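Local structure of Alr1585 protein (Nostoc sp., 5C2I) at residues K59-S64 / Q171-I176; F314-D319 / T323-H328; H330-K333 / G338-A341. The protein is a haem-containing dye-decolorizing (DyP-type) peroxidase that probably uses hydrogen peroxide to oxidise dyes and related substrates. The protein carries 1 engineered substitution. All blocks are in the same frame, centred on the assembly; numbering follows the deposited sequence.

Contact 1: K59-S64 / Q171-I176; sequences KQWIQS and QKLRQI
W61 reaches from helix 55-68 across to L173, I176 and K172 of helix 159-176, and every contact between the two segments is made by it. The helices run nearly antiparallel, their segment axes 154° apart and 10.2 Å at closest approach. The bond from CA to CB already points at the other helix; CG, anti to the backbone N (chi1 -177°) and beside the carbonyl carbon, then swings the indole so that its six-membered ring lies against L173. CB is met first, by I176, whose CD1 lies 3.9 Å from W61 CB; CG1 and CD1 of that isoleucine come in obliquely at the root of the indole. Next, CD1 of the five-membered ring has K172 CB at its edge, 4.1 Å away and near the ring plane. NE1 passes the backbone of L173, with L173 CA 3.8 Å from W61 NE1. The six-membered ring ends the path: L173 CD1 sits over its face, 3.6 Å from the centroid and 7° off the normal. Between these two segments the contact is van der Waals and CH-pi packing. Within its own helix, S64 OG donates to W61 O at 2.8 Å. In the DyP dimeric alpha+beta barrel domain the two helices pack on one antiparallel sheet, W61 on F96 of strand 93-98 and L173 on L48 of strand 42-50, while K172 and Q175 lean on L142 of a second subunit.

Contact 2: F314-D319 / T323-H328; sequences FNYDGD and TKCPFH
T323 joins D319 through a water: water 1 donates to D319 OD1 and lies 2.7 Å from T323 OG1. One residue on, K324 holds two points of the type I turn Y316-D319, a turn that N315 OD1 braces by accepting from D317 N, an Asx turn. The backbone N of K324 gives a hydrogen bond to D319 OD1 at 3.1 Å, arriving on the syn side but 21° out of the carboxylate plane. Its side chain, extended beyond CG, runs back alongside D319, the two chains pointing opposite ways, with CB resting against the carboxylate, and carries NZ to the carbonyl of G318; that bond, K324 NZ to G318 O, is 3.1 Å long. C325 follows with the straighter backbone bond, its N 2.8 Å from D319 OD2 and 164° at the hydrogen, on the syn lone pair of D319 OD2. The two carboxylate oxygens therefore take successive amides, which fixes the rotation of the group, and OD2 also accepts from T299. With SG anti to its own N (chi1 -175°), C325 also approaches Y316 obliquely, SG 4.0 Å from CE1 of the tyrosine, a sulfur-aromatic contact. Further on, F327 packs on A322 and R332, and H328 lays one ring face on P326 CB. In the chain, the loop follows helix 281-289 and leads into helix 330-334: Y316 OH bonds to T331 OG1 of the latter, F327 leans on L343 of helix 339-343, and P326 and H328 rest on strand 428-431.

Contact 3: H330-K333 / G338-A341; sequences HTRK and GDTA. With HEM (protoporphyrin IX containing Fe), chain E.
R332 grips D339 side-on, with two nitrogens meeting two oxygens. R332 NE donates to D339 OD2 at 2.8 Å, almost linear at 175° and on the syn lone pair, while R332 NH2 reaches D339 OD1 at 3.0 Å. Guanidinium and carboxylate are nearly coplanar, 20° apart; the arginine chain, extended from CG to NE, brings the NE/NH2 edge of the guanidinium to the acid. NH1 donates to C325 O and NH2 to D319 O, and D339 OD1 also pairs with R342. Water 2 donates to D339 OD2 and, at 2.9 Å, to R332 O, adding a second tie between the helices. Replacing R332 with a leucine would probably leave the D339 carboxylate short of one of its positive partners and the carbonyls of C325 and D319 without their donors. On the same short helix, the proximal histidine H330 binds the haem iron through NE2 at 2.1 Å, water 3 is the other axial ligand at 2.3 Å, and H330 ND1 donates to D418 OD2. The buried salt bridge two residues on ties this helix to helix 339-343; the aspartate bond probably makes the imidazole more electron-donating to the metal, as the proximal His-Asp pair does in other haem peroxidases.

Contacts 2 and 3 form one neighbourhood, their centres 8 Å apart, whereas contact 1 stands at the other side of the chain's centre, 51 Å from contact 2 and 45 Å from contact 3, centre to centre. R332 bridges the near pair: besides its bonds to main-chain carbonyls, its NH1 lies 3.3 Å from D319 OD2, a salt bridge, so the arginine sits between D319 and D339. The side chain of Y316 is about 5 Å from the haem whose iron H330 binds. Contact 1 belongs to the DyP dimeric alpha+beta barrel domain in the N-terminal part of the chain, far from this site, and its nearest atoms are about 32 Å from contact 3.

Contact 1: K59-S64 / Q171-I176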
loop_
_atom_site.group_PDB
_atom_site.type_symbol
_atom_site.label_atom_id
_atom_site.label_comp_id
_atom_site.label_asym_id
_atom_site.label_seq_id
_atom_site.Cartn_x
_atom_site.Cartn_y
_atom_site.Cartn_z
ATOM N N LYS A 59 4.614 -42.807 17.694
ATOM C CA LYS A 59 6.017 -42.539 17.931
ATOM C C LYS A 59 6.782 -42.392 16.625
ATOM O O LYS A 59 7.650 -41.491 16.529
ATOM C CB LYS A 59 6.645 -43.605 18.797
ATOM C CG LYS A 59 6.199 -43.521 20.236
ATOM C CD LYS A 59 6.867 -44.552 21.110
ATOM C CE LYS A 59 6.513 -44.327 22.578
ATOM N NZ LYS A 59 7.099 -45.355 23.443
ATOM N N GLN A 60 6.462 -43.227 15.640
ATOM C CA GLN A 60 7.081 -43.103 14.330
ATOM C C GLN A 60 6.759 -41.749 13.686
ATOM O O GLN A 60 7.632 -41.124 13.055
ATOM C CB GLN A 60 6.657 -44.243 13.406
ATOM C CG GLN A 60 7.139 -45.634 13.841
ATOM C CD GLN A 60 6.392 -46.776 13.148
ATOM O OE1 GLN A 60 5.665 -46.581 12.182
ATOM N NE2 GLN A 60 6.584 -47.985 13.656
ATOM N N TRP A 61 5.515 -41.315 13.809
ATOM C CA TRP A 61 5.114 -40.010 13.263
ATOM C C TRP A 61 5.880 -38.856 13.937
ATOM O O TRP A 61 6.417 -37.957 13.265
ATOM C CB TRP A 61 3.597 -39.772 13.360
ATOM C CG TRP A 61 3.297 -38.482 12.730
ATOM C CD1 TRP A 61 3.094 -38.263 11.388
ATOM C CD2 TRP A 61 3.318 -37.213 13.351
ATOM N NE1 TRP A 61 2.958 -36.926 11.156
ATOM C CE2 TRP A 61 3.111 -36.251 12.339
ATOM C CE3 TRP A 61 3.494 -36.785 14.670
ATOM C CZ2 TRP A 61 3.078 -34.872 12.605
ATOM C CZ3 TRP A 61 3.455 -35.404 14.940
ATOM C CH2 TRP A 61 3.255 -34.469 13.902
ATOM N N ILE A 62 5.922 -38.857 15.265
ATOM C CA ILE A 62 6.640 -37.809 15.996
ATOM C C ILE A 62 8.107 -37.781 15.568
ATOM O O ILE A 62 8.687 -36.713 15.350
ATOM C CB ILE A 62 6.522 -38.030 17.523
ATOM C CG1 ILE A 62 5.071 -37.799 17.969
ATOM C CG2 ILE A 62 7.441 -37.073 18.287
ATOM C CD1 ILE A 62 4.805 -38.233 19.395
ATOM N N GLN A 63 8.709 -38.965 15.487
ATOM C CA GLN A 63 10.088 -39.095 15.040
ATOM C C GLN A 63 10.277 -38.435 13.667
ATOM O O GLN A 63 11.246 -37.678 13.460
ATOM C CB GLN A 63 10.484 -40.563 15.024
ATOM C CG GLN A 63 11.894 -40.824 14.528
ATOM C CD GLN A 63 12.221 -42.316 14.371
ATOM O OE1 GLN A 63 11.465 -43.100 13.741
ATOM N NE2 GLN A 63 13.332 -42.715 14.897
ATOM N N SER A 64 9.377 -38.731 12.729
ATOM C CA SER A 64 9.511 -38.197 11.360
ATOM C C SER A 64 9.343 -36.690 11.392
ATOM O O SER A 64 10.058 -35.982 10.699
ATOM C CB SER A 64 8.518 -38.811 10.365
ATOM O OG SER A 64 7.204 -38.273 10.647
ATOM N N GLN A 171 -1.822 -34.763 6.607
ATOM C CA GLN A 171 -2.298 -35.984 5.989
ATOM C C GLN A 171 -1.875 -37.209 6.758
ATOM O O GLN A 171 -2.728 -38.043 7.066
ATOM C CB GLN A 171 -1.849 -36.114 4.539
ATOM C CG GLN A 171 -2.533 -35.087 3.652
ATOM C CD GLN A 171 -2.862 -35.630 2.292
ATOM O OE1 GLN A 171 -3.487 -36.694 2.169
ATOM N NE2 GLN A 171 -2.509 -34.895 1.277
ATOM N N LYS A 172 -0.581 -37.321 7.067
ATOM C CA LYS A 172 -0.121 -38.487 7.819
ATOM C C LYS A 172 -0.496 -38.328 9.276
ATOM O O LYS A 172 -0.766 -39.303 9.954
ATOM C CB LYS A 172 1.377 -38.704 7.652
ATOM C CG LYS A 172 1.697 -39.329 6.299
ATOM C CD LYS A 172 3.076 -39.962 6.235
ATOM C CE LYS A 172 3.206 -40.750 4.941
ATOM N NZ LYS A 172 4.605 -41.197 4.666
ATOM N N LEU A 173 -0.525 -37.089 9.747
ATOM C CA LEU A 173 -0.857 -36.847 11.144
ATOM C C LEU A 173 -2.255 -37.364 11.504
ATOM O O LEU A 173 -2.461 -37.938 12.573
ATOM C CB LEU A 173 -0.721 -35.364 11.474
ATOM C CG LEU A 173 -1.063 -34.864 12.868
ATOM C CD1 LEU A 173 -0.309 -35.621 13.947
ATOM C CD2 LEU A 173 -0.752 -33.393 13.000
ATOM N N ARG A 174 -3.222 -37.120 10.625
ATOM C CA ARG A 174 -4.603 -37.492 10.889
ATOM C C ARG A 174 -4.782 -38.986 11.016
ATOM O O ARG A 174 -5.771 -39.431 11.595
ATOM C CB ARG A 174 -5.531 -37.001 9.784
ATOM C CG ARG A 174 -5.872 -35.537 9.881
ATOM C CD ARG A 174 -6.817 -35.097 8.755
ATOM N NE ARG A 174 -7.015 -33.655 8.875
ATOM C CZ ARG A 174 -6.590 -32.726 8.026
ATOM N NH1 ARG A 174 -5.944 -33.047 6.868
ATOM N NH2 ARG A 174 -6.830 -31.441 8.350
ATOM N N GLN A 175 -3.861 -39.765 10.454
ATOM C CA GLN A 175 -3.952 -41.222 10.567
ATOM C C GLN A 175 -3.798 -41.664 12.012
ATOM O O GLN A 175 -4.381 -42.661 12.423
ATOM C CB GLN A 175 -2.863 -41.894 9.717
ATOM C CG GLN A 175 -2.989 -41.622 8.225
ATOM C CD GLN A 175 -4.207 -42.319 7.621
ATOM O OE1 GLN A 175 -5.145 -41.669 7.161
ATOM N NE2 GLN A 175 -4.202 -43.643 7.649
ATOM N N ILE A 176 -3.011 -40.901 12.772
ATOM C CA ILE A 176 -2.629 -41.312 14.128
ATOM C C ILE A 176 -3.112 -40.386 15.256
ATOM O O ILE A 176 -2.874 -40.664 16.429
ATOM C CB ILE A 176 -1.094 -41.566 14.212
ATOM C CG1 ILE A 176 -0.245 -40.374 13.738
ATOM C CG2 ILE A 176 -0.735 -42.745 13.323
ATOM C CD1 ILE A 176 0.026 -39.344 14.821
#

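Contact 2: F314-D319 / T323-H328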
loop_
_atom_site.group_PDB
_atom_site.type_symbol
_atom_site.label_atom_id
_atom_site.label_comp_id
_atom_site.label_asym_id
_atom_site.label_seq_id
_atom_site.Cartn_x
_atom_site.Cartn_y
_atom_site.Cartn_z
ATOM N N PHE A 314 13.759 1.760 32.341
ATOM C CA PHE A 314 13.255 2.443 33.479
ATOM C C PHE A 314 13.069 1.490 34.608
ATOM O O PHE A 314 13.065 0.254 34.431
ATOM C CB PHE A 314 11.920 3.129 33.159
ATOM C CG PHE A 314 10.799 2.188 32.814
ATOM C CD1 PHE A 314 10.630 1.724 31.532
ATOM C CD2 PHE A 314 9.930 1.736 33.800
ATOM C CE1 PHE A 314 9.617 0.825 31.226
ATOM C CE2 PHE A 314 8.924 0.853 33.499
ATOM C CZ PHE A 314 8.758 0.379 32.197
ATOM N N ASN A 315 12.931 2.090 35.776
ATOM C CA ASN A 315 12.494 1.330 36.917
ATOM C C ASN A 315 11.515 2.270 37.625
ATOM O O ASN A 315 11.143 3.320 37.085
ATOM C CB ASN A 315 13.691 0.873 37.761
ATOM C CG ASN A 315 14.573 2.025 38.197
ATOM O OD1 ASN A 315 14.078 3.015 38.701
ATOM N ND2 ASN A 315 15.869 1.937 37.947
ATOM N N TYR A 316 11.088 1.911 38.813
ATOM C CA TYR A 316 10.116 2.769 39.472
ATOM C C TYR A 316 10.745 3.552 40.658
ATOM O O TYR A 316 10.022 4.094 41.523
ATOM C CB TYR A 316 8.964 1.906 39.938
ATOM C CG TYR A 316 8.248 1.212 38.786
ATOM C CD1 TYR A 316 7.571 1.952 37.832
ATOM C CD2 TYR A 316 8.230 -0.178 38.669
ATOM C CE1 TYR A 316 6.904 1.328 36.785
ATOM C CE2 TYR A 316 7.574 -0.824 37.603
ATOM C CZ TYR A 316 6.933 -0.074 36.663
ATOM O OH TYR A 316 6.283 -0.707 35.611
ATOM N N ASP A 317 12.074 3.673 40.651
ATOM C CA ASP A 317 12.821 4.412 41.688
ATOM C C ASP A 317 12.470 5.899 41.737
ATOM O O ASP A 317 12.595 6.502 42.792
ATOM C CB ASP A 317 14.359 4.255 41.533
ATOM C CG ASP A 317 14.861 2.823 41.812
ATOM O OD1 ASP A 317 14.068 1.898 42.073
ATOM O OD2 ASP A 317 16.089 2.594 41.712
ATOM N N GLY A 318 12.055 6.505 40.625
ATOM C CA GLY A 318 11.567 7.875 40.591
ATOM C C GLY A 318 10.081 7.996 40.892
ATOM O O GLY A 318 9.515 9.089 40.767
ATOM N N ASP A 319 9.470 6.904 41.350
ATOM C CA ASP A 319 8.010 6.769 41.451
ATOM C C ASP A 319 7.668 5.828 42.607
ATOM O O ASP A 319 6.800 4.950 42.483
ATOM C CB ASP A 319 7.482 6.237 40.122
ATOM C CG ASP A 319 5.966 6.317 39.985
ATOM O OD1 ASP A 319 5.299 7.046 40.748
ATOM O OD2 ASP A 319 5.475 5.684 39.020
ATOM N N THR A 323 2.518 7.415 42.255
ATOM C CA THR A 323 1.583 8.438 41.782
ATOM C C THR A 323 1.697 8.749 40.282
ATOM O O THR A 323 0.930 9.543 39.774
ATOM C CB THR A 323 1.746 9.758 42.571
ATOM O OG1 THR A 323 3.023 10.322 42.315
ATOM C CG2 THR A 323 1.581 9.487 44.075
ATOM N N LYS A 324 2.693 8.146 39.600
ATOM C CA LYS A 324 2.823 8.284 38.149
ATOM C C LYS A 324 2.327 6.988 37.486
ATOM O O LYS A 324 1.314 6.989 36.765
ATOM C CB LYS A 324 4.273 8.656 37.781
ATOM C CG LYS A 324 4.745 9.966 38.416
ATOM C CD LYS A 324 6.260 10.072 38.367
ATOM C CE LYS A 324 6.792 11.406 38.829
ATOM N NZ LYS A 324 8.269 11.299 38.923
ATOM N N CYS A 325 3.034 5.895 37.736
ATOM C CA CYS A 325 2.553 4.550 37.408
ATOM C C CYS A 325 1.997 3.896 38.662
ATOM O O CYS A 325 2.761 3.530 39.579
ATOM C CB CYS A 325 3.663 3.672 36.852
ATOM S SG CYS A 325 3.028 2.050 36.324
ATOM N N PRO A 326 0.665 3.748 38.730
ATOM C CA PRO A 326 0.091 3.114 39.900
ATOM C C PRO A 326 0.616 1.713 40.188
ATOM O O PRO A 326 1.013 0.981 39.269
ATOM C CB PRO A 326 -1.412 3.045 39.550
ATOM C CG PRO A 326 -1.621 4.270 38.726
ATOM C CD PRO A 326 -0.368 4.297 37.851
ATOM N N PHE A 327 0.535 1.285 41.467
ATOM C CA PHE A 327 0.910 -0.083 41.800
ATOM C C PHE A 327 0.055 -1.137 41.092
ATOM O O PHE A 327 0.486 -2.260 40.884
ATOM C CB PHE A 327 0.821 -0.292 43.326
ATOM C CG PHE A 327 1.937 0.366 44.111
ATOM C CD1 PHE A 327 3.253 0.002 43.906
ATOM C CD2 PHE A 327 1.641 1.232 45.171
ATOM C CE1 PHE A 327 4.278 0.563 44.673
ATOM C CE2 PHE A 327 2.641 1.767 45.960
ATOM C CZ PHE A 327 3.968 1.429 45.711
ATOM N N HIS A 328 -1.158 -0.776 40.718
ATOM C CA HIS A 328 -2.014 -1.739 40.057
ATOM C C HIS A 328 -1.806 -1.891 38.550
ATOM O O HIS A 328 -2.374 -2.803 37.978
ATOM C CB HIS A 328 -3.499 -1.414 40.336
ATOM C CG HIS A 328 -3.933 -0.117 39.733
ATOM N ND1 HIS A 328 -4.207 1.002 40.476
ATOM C CD2 HIS A 328 -4.127 0.236 38.446
ATOM C CE1 HIS A 328 -4.556 1.992 39.672
ATOM N NE2 HIS A 328 -4.507 1.553 38.437
HETATM O O HOH W 1 5.289 8.923 42.640
#

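Contact 3: H330-K333 / G338-A341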
loop_
_atom_site.group_PDB
_atom_site.type_symbol
_atom_site.label_atom_id
_atom_site.label_comp_id
_atom_site.label_asym_id
_atom_site.label_seq_id
_atom_site.Cartn_x
_atom_site.Cartn_y
_atom_site.Cartn_z
ATOM N N HIS A 330 -0.796 -2.836 34.932
ATOM C CA HIS A 330 -0.344 -4.152 34.459
ATOM C C HIS A 330 1.195 -4.349 34.480
ATOM O O HIS A 330 1.665 -5.389 34.974
ATOM C CB HIS A 330 -0.921 -4.415 33.083
ATOM C CG HIS A 330 -0.560 -5.758 32.510
ATOM N ND1 HIS A 330 -0.882 -6.947 33.127
ATOM C CD2 HIS A 330 0.021 -6.088 31.329
ATOM C CE1 HIS A 330 -0.526 -7.955 32.345
ATOM N NE2 HIS A 330 0.006 -7.457 31.248
ATOM N N THR A 331 1.946 -3.386 33.955
ATOM C CA THR A 331 3.409 -3.515 33.911
ATOM C C THR A 331 4.036 -3.568 35.270
ATOM O O THR A 331 4.976 -4.331 35.506
ATOM C CB THR A 331 4.111 -2.402 33.070
ATOM O OG1 THR A 331 3.755 -1.131 33.579
ATOM C CG2 THR A 331 3.725 -2.497 31.598
ATOM N N ARG A 332 3.481 -2.812 36.200
ATOM C CA ARG A 332 4.048 -2.750 37.527
ATOM C C ARG A 332 3.627 -3.937 38.418
ATOM O O ARG A 332 4.384 -4.338 39.305
ATOM C CB ARG A 332 3.664 -1.420 38.195
ATOM C CG ARG A 332 4.459 -1.116 39.457
ATOM C CD ARG A 332 4.449 0.343 39.817
ATOM N NE ARG A 332 5.330 0.603 40.937
ATOM C CZ ARG A 332 5.700 1.813 41.355
ATOM N NH1 ARG A 332 5.321 2.918 40.724
ATOM N NH2 ARG A 332 6.573 1.913 42.355
ATOM N N LYS A 333 2.446 -4.508 38.162
ATOM C CA LYS A 333 2.015 -5.744 38.816
ATOM C C LYS A 333 2.831 -6.964 38.336
ATOM O O LYS A 333 3.299 -7.765 39.154
ATOM C CB LYS A 333 0.562 -6.021 38.498
ATOM C CG LYS A 333 -0.391 -5.192 39.331
ATOM C CD LYS A 333 -0.604 -5.813 40.715
ATOM C CE LYS A 333 -1.996 -5.661 41.263
ATOM N NZ LYS A 333 -2.285 -6.556 42.419
ATOM N N GLY A 338 11.718 -4.106 41.280
ATOM C CA GLY A 338 12.252 -3.782 42.598
ATOM C C GLY A 338 11.265 -3.477 43.705
ATOM O O GLY A 338 11.674 -3.397 44.885
ATOM N N ASP A 339 9.985 -3.260 43.380
ATOM C CA ASP A 339 9.003 -2.909 44.463
ATOM C C ASP A 339 9.011 -3.952 45.575
ATOM O O ASP A 339 8.857 -3.593 46.743
ATOM C CB ASP A 339 7.546 -2.794 43.957
ATOM C CG ASP A 339 7.260 -1.516 43.220
ATOM O OD1 ASP A 339 7.999 -0.505 43.366
ATOM O OD2 ASP A 339 6.261 -1.521 42.450
ATOM N N THR A 340 9.154 -5.238 45.242
ATOM C CA THR A 340 9.068 -6.286 46.291
ATOM C C THR A 340 10.324 -6.323 47.164
ATOM O O THR A 340 10.260 -6.648 48.360
ATOM C CB THR A 340 8.796 -7.707 45.761
ATOM O OG1 THR A 340 9.971 -8.233 45.114
ATOM C CG2 THR A 340 7.600 -7.744 44.820
ATOM N N ALA A 341 11.441 -5.904 46.579
ATOM C CA ALA A 341 12.704 -5.835 47.285
ATOM C C ALA A 341 12.767 -4.662 48.249
ATOM O O ALA A 341 13.435 -4.737 49.266
ATOM C CB ALA A 341 13.858 -5.795 46.279
HETATM C CHA HEM E . 3.458 -6.540 29.480
HETATM C CHB HEM E . -0.924 -6.622 27.469
HETATM C CHC HEM E . -1.787 -10.894 29.574
HETATM C CHD HEM E . 2.496 -10.646 31.760
HETATM C C1A HEM E . 2.329 -6.177 28.763
HETATM C C2A HEM E . 2.173 -4.957 28.042
HETATM C C3A HEM E . 0.945 -4.985 27.480
HETATM C C4A HEM E . 0.359 -6.222 27.831
HETATM C CMA HEM E . 0.310 -3.949 26.593
HETATM C CAA HEM E . 3.188 -3.814 27.906
HETATM C CBA HEM E . 4.208 -3.898 26.767
HETATM C CGA HEM E . 5.047 -5.132 26.954
HETATM O O1A HEM E . 6.056 -5.148 27.718
HETATM O O2A HEM E . 4.723 -6.152 26.341
HETATM C C1B HEM E . -1.506 -7.831 27.848
HETATM C C2B HEM E . -2.801 -8.274 27.408
HETATM C C3B HEM E . -3.026 -9.463 27.948
HETATM C C4B HEM E . -1.863 -9.733 28.797
HETATM C CMB HEM E . -3.687 -7.523 26.478
HETATM C CAB HEM E . -4.152 -10.418 27.795
HETATM C CBB HEM E . -4.965 -10.456 26.725
HETATM C C1C HEM E . -0.702 -11.193 30.414
HETATM C C2C HEM E . -0.633 -12.236 31.314
HETATM C C3C HEM E . 0.578 -12.146 31.950
HETATM C C4C HEM E . 1.246 -11.046 31.399
HETATM C CMC HEM E . -1.642 -13.325 31.540
HETATM C CAC HEM E . 1.133 -12.968 33.024
HETATM C CBC HEM E . 0.496 -13.617 33.967
HETATM C C1D HEM E . 3.118 -9.540 31.185
HETATM C C2D HEM E . 4.491 -9.187 31.531
HETATM C C3D HEM E . 4.750 -8.027 30.942
HETATM C C4D HEM E . 3.518 -7.711 30.186
HETATM C CMD HEM E . 5.461 -9.954 32.415
HETATM C CAD HEM E . 6.056 -7.287 30.976
HETATM C CBD HEM E . 6.200 -6.360 32.188
HETATM C CGD HEM E . 7.542 -5.704 32.158
HETATM O O1D HEM E . 7.550 -4.476 32.202
HETATM O O2D HEM E . 8.635 -6.364 32.098
HETATM N NA HEM E . 1.182 -6.910 28.690
HETATM N NB HEM E . -1.046 -8.683 28.709
HETATM N NC HEM E . 0.405 -10.405 30.533
HETATM N ND HEM E . 2.540 -8.595 30.440
HETATM FE FE HEM E . 0.791 -8.625 29.629
HETATM O O HOH W 2 4.604 -3.802 42.137
HETATM O O HOH W 3 1.512 -9.962 27.852
#